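Local coordinates for 2-hydroxyisobutanoyl-CoA mutase large subunit (Aquincola tertiaricarbonis, PDB 4R3U), which catalyses, together with its small cobalamin-binding partner subunit, the interconversion of 2-hydroxyisobutyryl-CoA and (S)-3-hydroxybutyryl-CoA by carbon-skeleton rearrangement, at residues 292-297 with 333-338; 78-83 with 320-325; 250-255 with 273-278. All coordinates share one frame; numbering follows the deposited sequence.

How the contacts relate
The loop 78-83, ahead of barrel strand 97-102, opens contact 2, which closes 237 residues later at helix residues 320-325. Contact 3 is nested within that long loop and closes a short one, from 250-255 at strand 252-253 to 273-278 on helix 264-283. Contact 1 opens next, at 292-297, and closes at 333-338, beyond contact 2, so those two cross. Together they tie three neighbouring strands of the TIM barrel, 252-253, 298-302 and 340-344, to the helices and loops between them. A297 O lies 2.8 Å from I252 N, joining contacts 1 and 3, while Y320 reaches S335 of contact 1 and packs on L275 of contact 3.

Contact 1: 292-297 with 333-338; sequences FAPRLA and PESMRL. With 3KK (S-{(3R,5R,9R)-1-[(2R,3S,4R,5R)-5-(6-amino-9H-purin-9-yl)-4-hydroxy-3-(phosphonooxy)tetrahydrofuran-2-yl]-3,5,9-trihydroxy-8,8-dimethyl-3,5-dioxido-10,14-dioxo-2,4,6-trioxa-11,15-diaza-3lambda~5~,5lambda~5~-diphosphaheptadecan-17-yl} 2-hydroxy-2-methylpropanethioate), chain F.
R337 holds the backbone carbonyl of P294 end-on: NH1 and NH2 each donate to the same oxygen, P294 O, at 3.0 Å. Both N-H bonds bend by the same amount (147°), as expected when two donors converge on one atom. An arginine suits the place because its two terminal nitrogens can share one acceptor, holding P294 O in the guanidinium plane. Its chain stands between the backbone N and carbonyl carbon at chi1 (62°) and bends at chi2, which turns the guanidinium back so that one face rests against E334 CB.

The proline ring packs on the same loop, with P294 CB 3.6 Å from E334 CB and P294 CD 3.3 Å from S335 OG; that hydroxyl is bonded to D290. Both segments are loops leading from a helix into adjacent parallel strands of the TIM barrel, 298-302 and 340-344. P294 sits in a 3-10 turn, where a proline's restricted phi fits well. The next residue, R295, turns away from 333-338 and hydrogen-bonds the 3'-phosphate of the coenzyme A moiety, R295 NH1 donating to O8A of the ligand; the modelled separation is short, and nothing rests on its value. N248 accepts from R295 NH2.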
loop_
_atom_site.group_PDB
_atom_site.type_symbol
_atom_site.label_atom_id
_atom_site.label_comp_id
_atom_site.label_asym_id
_atom_site.label_seq_id
_atom_site.Cartn_x
_atom_site.Cartn_y
_atom_site.Cartn_z
ATOM N N PHE A 292 11.227 35.018 -11.250
ATOM C CA PHE A 292 9.975 34.302 -10.962
ATOM C C PHE A 292 10.031 32.787 -11.088
ATOM O O PHE A 292 9.337 32.102 -10.332
ATOM C CB PHE A 292 8.806 34.890 -11.793
ATOM C CG PHE A 292 8.882 34.617 -13.279
ATOM C CD1 PHE A 292 9.612 35.453 -14.121
ATOM C CD2 PHE A 292 8.224 33.519 -13.840
ATOM C CE1 PHE A 292 9.698 35.188 -15.491
ATOM C CE2 PHE A 292 8.315 33.253 -15.210
ATOM C CZ PHE A 292 9.057 34.087 -16.023
ATOM N N ALA A 293 10.849 32.245 -12.021
ATOM C CA ALA A 293 10.998 30.795 -12.204
ATOM C C ALA A 293 11.272 30.004 -10.915
ATOM O O ALA A 293 10.636 28.944 -10.739
ATOM C CB ALA A 293 12.017 30.475 -13.264
ATOM N N PRO A 294 12.104 30.510 -9.955
ATOM C CA PRO A 294 12.313 29.753 -8.700
ATOM C C PRO A 294 11.031 29.454 -7.908
ATOM O O PRO A 294 10.954 28.418 -7.246
ATOM C CB PRO A 294 13.247 30.662 -7.895
ATOM C CG PRO A 294 13.940 31.487 -8.893
ATOM C CD PRO A 294 12.940 31.729 -9.970
ATOM N N ARG A 295 10.026 30.356 -8.016
ATOM C CA ARG A 295 8.729 30.296 -7.339
ATOM C C ARG A 295 7.585 29.618 -8.113
ATOM O O ARG A 295 6.500 29.404 -7.552
ATOM C CB ARG A 295 8.318 31.674 -6.814
ATOM C CG ARG A 295 8.933 32.017 -5.454
ATOM C CD ARG A 295 8.258 31.239 -4.340
ATOM N NE ARG A 295 9.128 31.140 -3.180
ATOM C CZ ARG A 295 9.007 30.239 -2.217
ATOM N NH1 ARG A 295 9.851 30.233 -1.202
ATOM N NH2 ARG A 295 8.032 29.344 -2.258
ATOM N N LEU A 296 7.837 29.230 -9.384
ATOM C CA LEU A 296 6.852 28.482 -10.161
ATOM C C LEU A 296 6.771 27.098 -9.524
ATOM O O LEU A 296 7.752 26.621 -8.937
ATOM C CB LEU A 296 7.284 28.338 -11.640
ATOM C CG LEU A 296 7.315 29.591 -12.514
ATOM C CD1 LEU A 296 8.020 29.306 -13.828
ATOM C CD2 LEU A 296 5.910 30.123 -12.768
ATOM N N ALA A 297 5.612 26.459 -9.626
ATOM C CA ALA A 297 5.366 25.129 -9.065
ATOM C C ALA A 297 4.350 24.404 -9.933
ATOM O O ALA A 297 3.680 25.021 -10.780
ATOM C CB ALA A 297 4.880 25.235 -7.618
ATOM N N PRO A 333 19.961 28.373 -10.212
ATOM C CA PRO A 333 19.634 26.933 -10.171
ATOM C C PRO A 333 18.209 26.602 -9.743
ATOM O O PRO A 333 17.646 25.625 -10.253
ATOM C CB PRO A 333 20.678 26.350 -9.214
ATOM C CG PRO A 333 21.183 27.520 -8.439
ATOM C CD PRO A 333 21.155 28.669 -9.394
ATOM N N GLU A 334 17.610 27.444 -8.861
ATOM C CA GLU A 334 16.225 27.317 -8.362
ATOM C C GLU A 334 15.191 27.471 -9.476
ATOM O O GLU A 334 14.075 26.948 -9.362
ATOM C CB GLU A 334 15.925 28.324 -7.249
ATOM C CG GLU A 334 16.838 28.241 -6.037
ATOM C CD GLU A 334 16.303 29.034 -4.865
ATOM O OE1 GLU A 334 15.889 30.197 -5.067
ATOM O OE2 GLU A 334 16.261 28.472 -3.748
ATOM N N SER A 335 15.563 28.155 -10.563
ATOM C CA SER A 335 14.721 28.330 -11.750
ATOM C C SER A 335 14.593 26.999 -12.520
ATOM O O SER A 335 13.662 26.824 -13.295
ATOM C CB SER A 335 15.350 29.362 -12.677
ATOM O OG SER A 335 15.282 30.655 -12.111
ATOM N N MET A 336 15.560 26.088 -12.328
ATOM C CA MET A 336 15.601 24.805 -13.018
ATOM C C MET A 336 15.086 23.638 -12.146
ATOM O O MET A 336 14.823 22.555 -12.689
ATOM C CB MET A 336 17.012 24.556 -13.595
ATOM C CG MET A 336 17.491 25.686 -14.504
ATOM S SD MET A 336 19.286 25.747 -14.679
ATOM C CE MET A 336 19.563 27.416 -14.300
ATOM N N ARG A 337 14.895 23.865 -10.816
ATOM C CA ARG A 337 14.362 22.822 -9.939
ATOM C C ARG A 337 12.832 22.808 -9.823
ATOM O O ARG A 337 12.232 23.738 -9.276
ATOM C CB ARG A 337 15.115 22.642 -8.594
ATOM C CG ARG A 337 15.132 23.829 -7.645
ATOM C CD ARG A 337 14.136 23.703 -6.504
ATOM N NE ARG A 337 13.918 24.983 -5.801
ATOM C CZ ARG A 337 13.056 25.931 -6.189
ATOM N NH1 ARG A 337 12.336 25.774 -7.292
ATOM N NH2 ARG A 337 12.914 27.042 -5.477
ATOM N N LEU A 338 12.210 21.746 -10.381
ATOM C CA LEU A 338 10.768 21.540 -10.374
ATOM C C LEU A 338 10.317 21.098 -8.997
ATOM O O LEU A 338 10.832 20.121 -8.458
ATOM C CB LEU A 338 10.356 20.502 -11.457
ATOM C CG LEU A 338 8.860 20.250 -11.679
ATOM C CD1 LEU A 338 8.554 20.036 -13.142
ATOM C CD2 LEU A 338 8.370 19.047 -10.867
HETATM C C4 3KK F . -10.043 20.004 -7.829
HETATM C C3 3KK F . -9.017 19.225 -7.012
HETATM C C2 3KK F . -8.819 17.831 -7.603
HETATM O O3 3KK F . -9.528 19.102 -5.696
HETATM C C1 3KK F . -7.660 19.938 -6.944
HETATM O O1 3KK F . -7.157 20.499 -7.920
HETATM S S1P 3KK F . -6.917 19.861 -5.348
HETATM C C2P 3KK F . -5.382 20.808 -5.556
HETATM C C3P 3KK F . -4.757 21.087 -4.213
HETATM N N4P 3KK F . -3.486 21.761 -4.440
HETATM C C5P 3KK F . -2.495 21.736 -3.544
HETATM O O5P 3KK F . -2.557 21.167 -2.450
HETATM C C6P 3KK F . -1.250 22.497 -4.009
HETATM C C7P 3KK F . -0.182 22.574 -2.929
HETATM N N8P 3KK F . 1.025 23.223 -3.455
HETATM C C9P 3KK F . 2.031 23.581 -2.642
HETATM O O9P 3KK F . 1.988 23.414 -1.422
HETATM C CAP 3KK F . 3.218 24.332 -3.312
HETATM O OAP 3KK F . 2.776 25.220 -4.360
HETATM C CBP 3KK F . 4.471 23.468 -3.683
HETATM C CDP 3KK F . 5.629 24.383 -4.109
HETATM C CEP 3KK F . 4.175 22.513 -4.844
HETATM C CCP 3KK F . 4.974 22.660 -2.467
HETATM O O6A 3KK F . 5.154 23.561 -1.359
HETATM P P2A 3KK F . 5.268 23.119 0.156
HETATM O O4A 3KK F . 4.258 22.092 0.453
HETATM O O5A 3KK F . 5.286 24.357 0.974
HETATM O O3A 3KK F . 6.720 22.394 0.143
HETATM P P1A 3KK F . 8.187 23.095 -0.092
HETATM O O1A 3KK F . 8.085 24.436 -0.729
HETATM O O2A 3KK F . 9.050 22.085 -0.726
HETATM O O5B 3KK F . 8.605 23.206 1.478
HETATM C C5B 3KK F . 8.331 24.363 2.300
HETATM C C4B 3KK F . 9.651 24.987 2.789
HETATM O O4B 3KK F . 10.570 23.979 3.312
HETATM C C3B 3KK F . 10.381 25.693 1.651
HETATM O O3B 3KK F . 11.003 26.885 2.188
HETATM P P3B 3KK F . 10.520 28.382 1.821
HETATM O O8A 3KK F . 10.709 28.428 0.354
HETATM O O7A 3KK F . 9.123 28.409 2.302
HETATM O O9A 3KK F . 11.463 29.207 2.614
HETATM C C2B 3KK F . 11.429 24.681 1.222
HETATM O O2B 3KK F . 12.564 25.309 0.614
HETATM C C1B 3KK F . 11.788 24.020 2.538
HETATM N N9A 3KK F . 12.289 22.625 2.358
HETATM C C8A 3KK F . 11.644 21.559 1.888
HETATM N N7A 3KK F . 12.483 20.527 1.900
HETATM C C5A 3KK F . 13.651 20.941 2.402
HETATM C C4A 3KK F . 13.523 22.252 2.693
HETATM N N3A 3KK F . 14.552 22.962 3.225
HETATM C C2A 3KK F . 15.786 22.332 3.503
HETATM N N1A 3KK F . 15.873 20.949 3.183
HETATM C C6A 3KK F . 14.820 20.306 2.634
HETATM N N6A 3KK F . 14.891 19.010 2.325
#

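Contact 2: 78-83 with 320-325; sequences GRYPFT and YAKIMK
A321 meets the 78-83 loop first, its methyl group filling the angle between Y80, P81 and F82. A321 CB lies 3.2 Å from P81 O. It is 3.6 Å from Y80 CE1, and it also approaches the F82 ring from the edge. Such a small side chain lets the loop come close to the helix: P81 CA and A321 CA are 5.1 Å apart. The carbonyl oxygen A321 O lies near the plane of the Y80 ring, at its edge.

K322 comes next and meets the tyrosine hydroxyl with carbon alone, Y80 OH lying 3.5 Å from K322 CA and 3.7 Å from K322 CG; its ammonium runs on to salt bridges with E430, on helix 420-442, and D73. A long flexible residue is apt here, since its methylenes can pack while its charge is met elsewhere.

A cis peptide bond before P81 bends the loop. With F82 N bonded to R79 O, residues 79-82 form a type VI turn, and the proline folds under its preceding aromatic ring so that P81 CB lies over the centre of one face of Y80. Helix 306-327, which receives this turn, is the crossover helix linking barrel strands 298-302 and 340-344, whereas the turn belongs to the stretch ahead of barrel strand 97-102.

One turn on from A321, K325 covers the opposite face of the Y80 ring. Its CG is anti to the backbone N (chi1 -169°) and the chain runs out extended, bringing K325 CD to 3.5 Å from Y80 CZ. K325 NZ then stands 4.1 Å from the centroid of the Y80 ring, 24° off its normal, in a cation-pi interaction. R79, at the start of the turn, packs on W30 of the second subunit.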
loop_
_atom_site.group_PDB
_atom_site.type_symbol
_atom_site.label_atom_id
_atom_site.label_comp_id
_atom_site.label_asym_id
_atom_site.label_seq_id
_atom_site.Cartn_x
_atom_site.Cartn_y
_atom_site.Cartn_z
ATOM N N GLY A 78 19.068 17.761 -5.983
ATOM C CA GLY A 78 19.388 19.157 -5.710
ATOM C C GLY A 78 20.494 19.735 -6.581
ATOM O O GLY A 78 20.996 20.836 -6.306
ATOM N N ARG A 79 20.860 18.991 -7.651
ATOM C CA ARG A 79 21.845 19.350 -8.663
ATOM C C ARG A 79 21.227 19.085 -10.009
ATOM O O ARG A 79 20.526 18.098 -10.160
ATOM C CB ARG A 79 23.134 18.543 -8.512
ATOM C CG ARG A 79 24.387 19.317 -8.900
ATOM C CD ARG A 79 25.615 18.559 -8.449
ATOM N NE ARG A 79 26.853 19.040 -9.074
ATOM C CZ ARG A 79 27.944 19.436 -8.414
ATOM N NH1 ARG A 79 27.955 19.468 -7.087
ATOM N NH2 ARG A 79 29.017 19.839 -9.078
ATOM N N TYR A 80 21.479 19.979 -10.981
ATOM C CA TYR A 80 20.972 19.942 -12.355
ATOM C C TYR A 80 21.281 18.606 -13.059
ATOM O O TYR A 80 22.404 18.116 -12.886
ATOM C CB TYR A 80 21.571 21.136 -13.138
ATOM C CG TYR A 80 21.112 21.249 -14.582
ATOM C CD1 TYR A 80 19.984 21.997 -14.923
ATOM C CD2 TYR A 80 21.820 20.635 -15.609
ATOM C CE1 TYR A 80 19.580 22.126 -16.250
ATOM C CE2 TYR A 80 21.402 20.732 -16.935
ATOM C CZ TYR A 80 20.289 21.484 -17.251
ATOM O OH TYR A 80 19.915 21.605 -18.564
ATOM N N PRO A 81 20.349 17.997 -13.862
ATOM C CA PRO A 81 18.982 18.418 -14.184
ATOM C C PRO A 81 17.890 18.036 -13.186
ATOM O O PRO A 81 16.710 18.041 -13.555
ATOM C CB PRO A 81 18.765 17.825 -15.577
ATOM C CG PRO A 81 19.534 16.539 -15.538
ATOM C CD PRO A 81 20.660 16.720 -14.538
ATOM N N PHE A 82 18.269 17.743 -11.915
ATOM C CA PHE A 82 17.344 17.428 -10.807
ATOM C C PHE A 82 16.453 16.199 -10.982
ATOM O O PHE A 82 15.439 16.086 -10.306
ATOM C CB PHE A 82 16.499 18.655 -10.365
ATOM C CG PHE A 82 17.258 19.954 -10.209
ATOM C CD1 PHE A 82 17.835 20.298 -8.993
ATOM C CD2 PHE A 82 17.377 20.839 -11.273
ATOM C CE1 PHE A 82 18.515 21.497 -8.847
ATOM C CE2 PHE A 82 18.091 22.020 -11.136
ATOM C CZ PHE A 82 18.639 22.354 -9.918
ATOM N N THR A 83 16.851 15.249 -11.829
ATOM C CA THR A 83 16.116 13.988 -12.028
ATOM C C THR A 83 15.816 13.300 -10.666
ATOM O O THR A 83 14.689 12.845 -10.426
ATOM C CB THR A 83 16.972 13.101 -12.931
ATOM O OG1 THR A 83 17.416 13.886 -14.049
ATOM C CG2 THR A 83 16.269 11.782 -13.362
ATOM N N TYR A 320 11.943 19.846 -17.419
ATOM C CA TYR A 320 11.782 21.174 -16.858
ATOM C C TYR A 320 13.122 21.877 -16.701
ATOM O O TYR A 320 13.232 23.031 -17.114
ATOM C CB TYR A 320 11.058 21.108 -15.505
ATOM C CG TYR A 320 10.952 22.457 -14.822
ATOM C CD1 TYR A 320 10.064 23.426 -15.283
ATOM C CD2 TYR A 320 11.744 22.766 -13.718
ATOM C CE1 TYR A 320 9.951 24.666 -14.652
ATOM C CE2 TYR A 320 11.641 23.998 -13.080
ATOM C CZ TYR A 320 10.745 24.946 -13.555
ATOM O OH TYR A 320 10.643 26.160 -12.935
ATOM N N ALA A 321 14.137 21.188 -16.104
ATOM C CA ALA A 321 15.482 21.752 -15.929
ATOM C C ALA A 321 16.069 22.187 -17.275
ATOM O O ALA A 321 16.507 23.343 -17.404
ATOM C CB ALA A 321 16.396 20.747 -15.270
ATOM N N LYS A 322 16.011 21.269 -18.286
ATOM C CA LYS A 322 16.541 21.488 -19.628
ATOM C C LYS A 322 15.885 22.664 -20.340
ATOM O O LYS A 322 16.590 23.446 -20.966
ATOM C CB LYS A 322 16.494 20.194 -20.458
ATOM C CG LYS A 322 17.517 19.171 -19.993
ATOM C CD LYS A 322 17.401 17.814 -20.675
ATOM C CE LYS A 322 18.607 16.968 -20.318
ATOM N NZ LYS A 322 18.675 15.715 -21.113
ATOM N N ILE A 323 14.548 22.804 -20.204
ATOM C CA ILE A 323 13.742 23.873 -20.826
ATOM C C ILE A 323 14.141 25.229 -20.249
ATOM O O ILE A 323 14.440 26.151 -21.004
ATOM C CB ILE A 323 12.217 23.590 -20.668
ATOM C CG1 ILE A 323 11.770 22.365 -21.510
ATOM C CG2 ILE A 323 11.370 24.812 -21.001
ATOM C CD1 ILE A 323 10.346 21.756 -21.039
ATOM N N MET A 324 14.148 25.338 -18.911
ATOM C CA MET A 324 14.496 26.552 -18.173
ATOM C C MET A 324 15.921 27.033 -18.458
ATOM O O MET A 324 16.113 28.216 -18.770
ATOM C CB MET A 324 14.221 26.366 -16.665
ATOM C CG MET A 324 12.746 26.087 -16.343
ATOM S SD MET A 324 11.505 27.164 -17.158
ATOM C CE MET A 324 11.613 28.554 -16.172
ATOM N N LYS A 325 16.896 26.107 -18.453
ATOM C CA LYS A 325 18.286 26.415 -18.759
ATOM C C LYS A 325 18.500 26.706 -20.231
ATOM O O LYS A 325 18.994 27.784 -20.563
ATOM C CB LYS A 325 19.238 25.285 -18.303
ATOM C CG LYS A 325 20.717 25.691 -18.371
ATOM C CD LYS A 325 21.661 24.499 -18.473
ATOM C CE LYS A 325 22.993 24.839 -17.886
ATOM N NZ LYS A 325 23.740 23.618 -17.491
#

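Contact 3: 250-255 with 273-278; sequences INISGY and ANLITY. With 3HC (3-hydroxybutanoyl-coenzyme A), chain E.
At the parallel strand 252-253 of the TIM barrel, I250 and I252 meet L275 and Y278 of helix 264-283, which packs against it. I250 reaches over one face of the tyrosine ring: its CG1 lies anti to the backbone N (chi1 -169°), which extends the chain so that I250 CD1 is 4.0 Å from the centroid of the Y278 ring, 27° off the normal, a CH-pi contact offset toward the rim. I252 CD1 touches L275 CD1 at 3.6 Å, and the other branch, I252 CG2, rests 4.1 Å from N274 CB. I252 thus offers two branches to the helix, whereas I250 reaches it with CD1 alone. Y278 brings a ring to the apolar side, while its hydroxyl is bonded to D211.

A water completes the seam: it is 2.8 Å from S253 O, to which it donates, and 2.7 Å from N274 ND2, from which it accepts. S253 OG donates to N251 O (2.8 Å) from above the carbonyl plane, bracing the backbone of the residue that binds the acyl-CoA. The other side of the same segment lines the active site, where Y255 CE2 lies 3.6 Å from C2 of 3-hydroxybutanoyl-CoA. Y255 also touches the cobalamin and the 5'-deoxyadenosine.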
loop_
_atom_site.group_PDB
_atom_site.type_symbol
_atom_site.label_atom_id
_atom_site.label_comp_id
_atom_site.label_asym_id
_atom_site.label_seq_id
_atom_site.Cartn_x
_atom_site.Cartn_y
_atom_site.Cartn_z
ATOM N N ILE A 250 1.279 29.942 -8.628
ATOM C CA ILE A 250 0.648 29.000 -9.551
ATOM C C ILE A 250 1.148 27.599 -9.266
ATOM O O ILE A 250 2.239 27.398 -8.749
ATOM C CB ILE A 250 0.997 29.417 -11.020
ATOM C CG1 ILE A 250 0.158 28.642 -12.070
ATOM C CG2 ILE A 250 2.543 29.335 -11.306
ATOM C CD1 ILE A 250 0.288 29.142 -13.536
ATOM N N ASN A 251 0.348 26.644 -9.657
ATOM C CA ASN A 251 0.596 25.236 -9.722
ATOM C C ASN A 251 0.156 24.931 -11.133
ATOM O O ASN A 251 -1.065 24.894 -11.401
ATOM C CB ASN A 251 -0.268 24.454 -8.723
ATOM C CG ASN A 251 0.430 24.095 -7.446
ATOM O OD1 ASN A 251 1.531 24.545 -7.113
ATOM N ND2 ASN A 251 -0.216 23.294 -6.684
ATOM N N ILE A 252 1.150 24.849 -12.067
ATOM C CA ILE A 252 0.941 24.467 -13.469
ATOM C C ILE A 252 0.586 22.979 -13.350
ATOM O O ILE A 252 1.398 22.185 -12.879
ATOM C CB ILE A 252 2.175 24.771 -14.358
ATOM C CG1 ILE A 252 2.607 26.242 -14.201
ATOM C CG2 ILE A 252 1.887 24.446 -15.826
ATOM C CD1 ILE A 252 4.078 26.561 -14.474
ATOM N N SER A 253 -0.665 22.642 -13.656
ATOM C CA SER A 253 -1.244 21.331 -13.365
ATOM C C SER A 253 -1.412 20.288 -14.462
ATOM O O SER A 253 -1.895 20.572 -15.552
ATOM C CB SER A 253 -2.548 21.486 -12.582
ATOM O OG SER A 253 -2.525 22.569 -11.667
ATOM N N GLY A 254 -1.091 19.058 -14.105
ATOM C CA GLY A 254 -1.263 17.894 -14.969
ATOM C C GLY A 254 -2.354 16.976 -14.449
ATOM O O GLY A 254 -2.997 16.272 -15.237
ATOM N N TYR A 255 -2.595 17.033 -13.110
ATOM C CA TYR A 255 -3.607 16.243 -12.431
ATOM C C TYR A 255 -4.955 16.153 -13.189
ATOM O O TYR A 255 -5.467 15.055 -13.449
ATOM C CB TYR A 255 -3.821 16.748 -10.980
ATOM C CG TYR A 255 -4.805 15.893 -10.197
ATOM C CD1 TYR A 255 -4.393 14.719 -9.565
ATOM C CD2 TYR A 255 -6.162 16.215 -10.154
ATOM C CE1 TYR A 255 -5.305 13.876 -8.930
ATOM C CE2 TYR A 255 -7.084 15.385 -9.512
ATOM C CZ TYR A 255 -6.653 14.214 -8.901
ATOM O OH TYR A 255 -7.555 13.392 -8.256
ATOM N N ALA A 273 3.805 22.252 -21.927
ATOM C CA ALA A 273 3.351 23.152 -23.014
ATOM C C ALA A 273 2.778 24.448 -22.424
ATOM O O ALA A 273 3.083 25.539 -22.909
ATOM C CB ALA A 273 2.321 22.449 -23.891
ATOM N N ASN A 274 1.992 24.316 -21.340
ATOM C CA ASN A 274 1.377 25.414 -20.584
ATOM C C ASN A 274 2.436 26.266 -19.884
ATOM O O ASN A 274 2.354 27.497 -19.943
ATOM C CB ASN A 274 0.349 24.872 -19.590
ATOM C CG ASN A 274 -0.953 24.453 -20.249
ATOM O OD1 ASN A 274 -1.241 24.802 -21.404
ATOM N ND2 ASN A 274 -1.815 23.765 -19.506
ATOM N N LEU A 275 3.465 25.618 -19.289
ATOM C CA LEU A 275 4.580 26.314 -18.647
ATOM C C LEU A 275 5.259 27.274 -19.640
ATOM O O LEU A 275 5.457 28.446 -19.311
ATOM C CB LEU A 275 5.620 25.322 -18.066
ATOM C CG LEU A 275 7.027 25.906 -17.805
ATOM C CD1 LEU A 275 7.078 26.715 -16.517
ATOM C CD2 LEU A 275 8.064 24.837 -17.832
ATOM N N ILE A 276 5.605 26.778 -20.833
ATOM C CA ILE A 276 6.269 27.566 -21.868
ATOM C C ILE A 276 5.479 28.850 -22.201
ATOM O O ILE A 276 6.058 29.935 -22.204
ATOM C CB ILE A 276 6.604 26.684 -23.100
ATOM C CG1 ILE A 276 7.770 25.732 -22.764
ATOM C CG2 ILE A 276 6.880 27.560 -24.382
ATOM C CD1 ILE A 276 7.758 24.411 -23.549
ATOM N N THR A 277 4.152 28.719 -22.389
ATOM C CA THR A 277 3.236 29.825 -22.684
ATOM C C THR A 277 3.315 30.889 -21.586
ATOM O O THR A 277 3.457 32.074 -21.899
ATOM C CB THR A 277 1.828 29.272 -22.886
ATOM O OG1 THR A 277 1.911 28.147 -23.750
ATOM C CG2 THR A 277 0.861 30.287 -23.457
ATOM N N TYR A 278 3.267 30.458 -20.314
ATOM C CA TYR A 278 3.317 31.302 -19.118
ATOM C C TYR A 278 4.620 32.063 -18.979
ATOM O O TYR A 278 4.586 33.268 -18.729
ATOM C CB TYR A 278 3.015 30.471 -17.843
ATOM C CG TYR A 278 1.563 30.031 -17.682
ATOM C CD1 TYR A 278 0.509 30.915 -17.934
ATOM C CD2 TYR A 278 1.247 28.765 -17.190
ATOM C CE1 TYR A 278 -0.818 30.531 -17.757
ATOM C CE2 TYR A 278 -0.080 28.362 -17.019
ATOM C CZ TYR A 278 -1.110 29.259 -17.279
ATOM O OH TYR A 278 -2.429 28.911 -17.102
HETATM N N1A 3HC E . 15.862 20.918 3.175
HETATM C C2A 3HC E . 15.821 22.357 3.523
HETATM N N3A 3HC E . 14.521 22.966 3.214
HETATM C C4A 3HC E . 13.506 22.243 2.683
HETATM C C5A 3HC E . 13.637 20.932 2.392
HETATM C C6A 3HC E . 14.808 20.296 2.619
HETATM N N6A 3HC E . 14.879 19.002 2.308
HETATM N N7A 3HC E . 12.467 20.516 1.899
HETATM C C8A 3HC E . 11.627 21.547 1.893
HETATM N N9A 3HC E . 12.274 22.616 2.345
HETATM C C1B 3HC E . 11.774 24.013 2.529
HETATM C C2B 3HC E . 11.411 24.680 1.219
HETATM O O2B 3HC E . 12.544 25.309 0.612
HETATM C C3B 3HC E . 10.363 25.690 1.656
HETATM O O3B 3HC E . 10.988 26.879 2.198
HETATM P P3B 3HC E . 10.513 28.378 1.829
HETATM O O7A 3HC E . 9.113 28.410 2.300
HETATM O O8A 3HC E . 11.455 29.198 2.631
HETATM O O9A 3HC E . 10.715 28.426 0.364
HETATM C C4B 3HC E . 9.638 24.978 2.793
HETATM O O4B 3HC E . 10.560 23.972 3.312
HETATM C C5B 3HC E . 8.318 24.354 2.305
HETATM O O5B 3HC E . 8.590 23.194 1.487
HETATM P P1A 3HC E . 8.183 23.081 -0.086
HETATM O O1A 3HC E . 8.087 24.422 -0.726
HETATM O O2A 3HC E . 9.053 22.070 -0.712
HETATM O O3A 3HC E . 6.716 22.381 0.138
HETATM P P2A 3HC E . 5.263 23.108 0.150
HETATM O O4A 3HC E . 4.252 22.081 0.445
HETATM O O5A 3HC E . 5.281 24.345 0.969
HETATM O O6A 3HC E . 5.152 23.551 -1.364
HETATM C CBP 3HC E . 4.467 23.468 -3.687
HETATM C CCP 3HC E . 4.965 22.654 -2.473
HETATM C CDP 3HC E . 5.628 24.379 -4.109
HETATM C CEP 3HC E . 4.171 22.515 -4.851
HETATM C CAP 3HC E . 3.216 24.334 -3.317
HETATM O OAP 3HC E . 2.775 25.220 -4.368
HETATM C C9P 3HC E . 2.028 23.588 -2.644
HETATM O O9P 3HC E . 1.982 23.433 -1.422
HETATM N N8P 3HC E . 1.025 23.219 -3.456
HETATM C C7P 3HC E . -0.181 22.572 -2.926
HETATM C C6P 3HC E . -1.254 22.493 -4.003
HETATM C C5P 3HC E . -2.497 21.732 -3.531
HETATM O O5P 3HC E . -2.554 21.162 -2.438
HETATM N N4P 3HC E . -3.494 21.758 -4.422
HETATM C C3P 3HC E . -4.763 21.081 -4.192
HETATM C C2P 3HC E . -5.378 20.798 -5.535
HETATM S S1P 3HC E . -6.930 19.863 -5.382
HETATM C C1 3HC E . -7.328 19.796 -7.137
HETATM O O1 3HC E . -7.188 20.745 -7.905
HETATM C C2 3HC E . -7.784 18.432 -7.686
HETATM C C3 3HC E . -9.246 18.128 -7.351
HETATM O O3 3HC E . -9.426 18.172 -5.940
HETATM C C4 3HC E . -10.198 19.113 -8.046
HETATM O O HOH W 1 -1.204 22.875 -17.081
#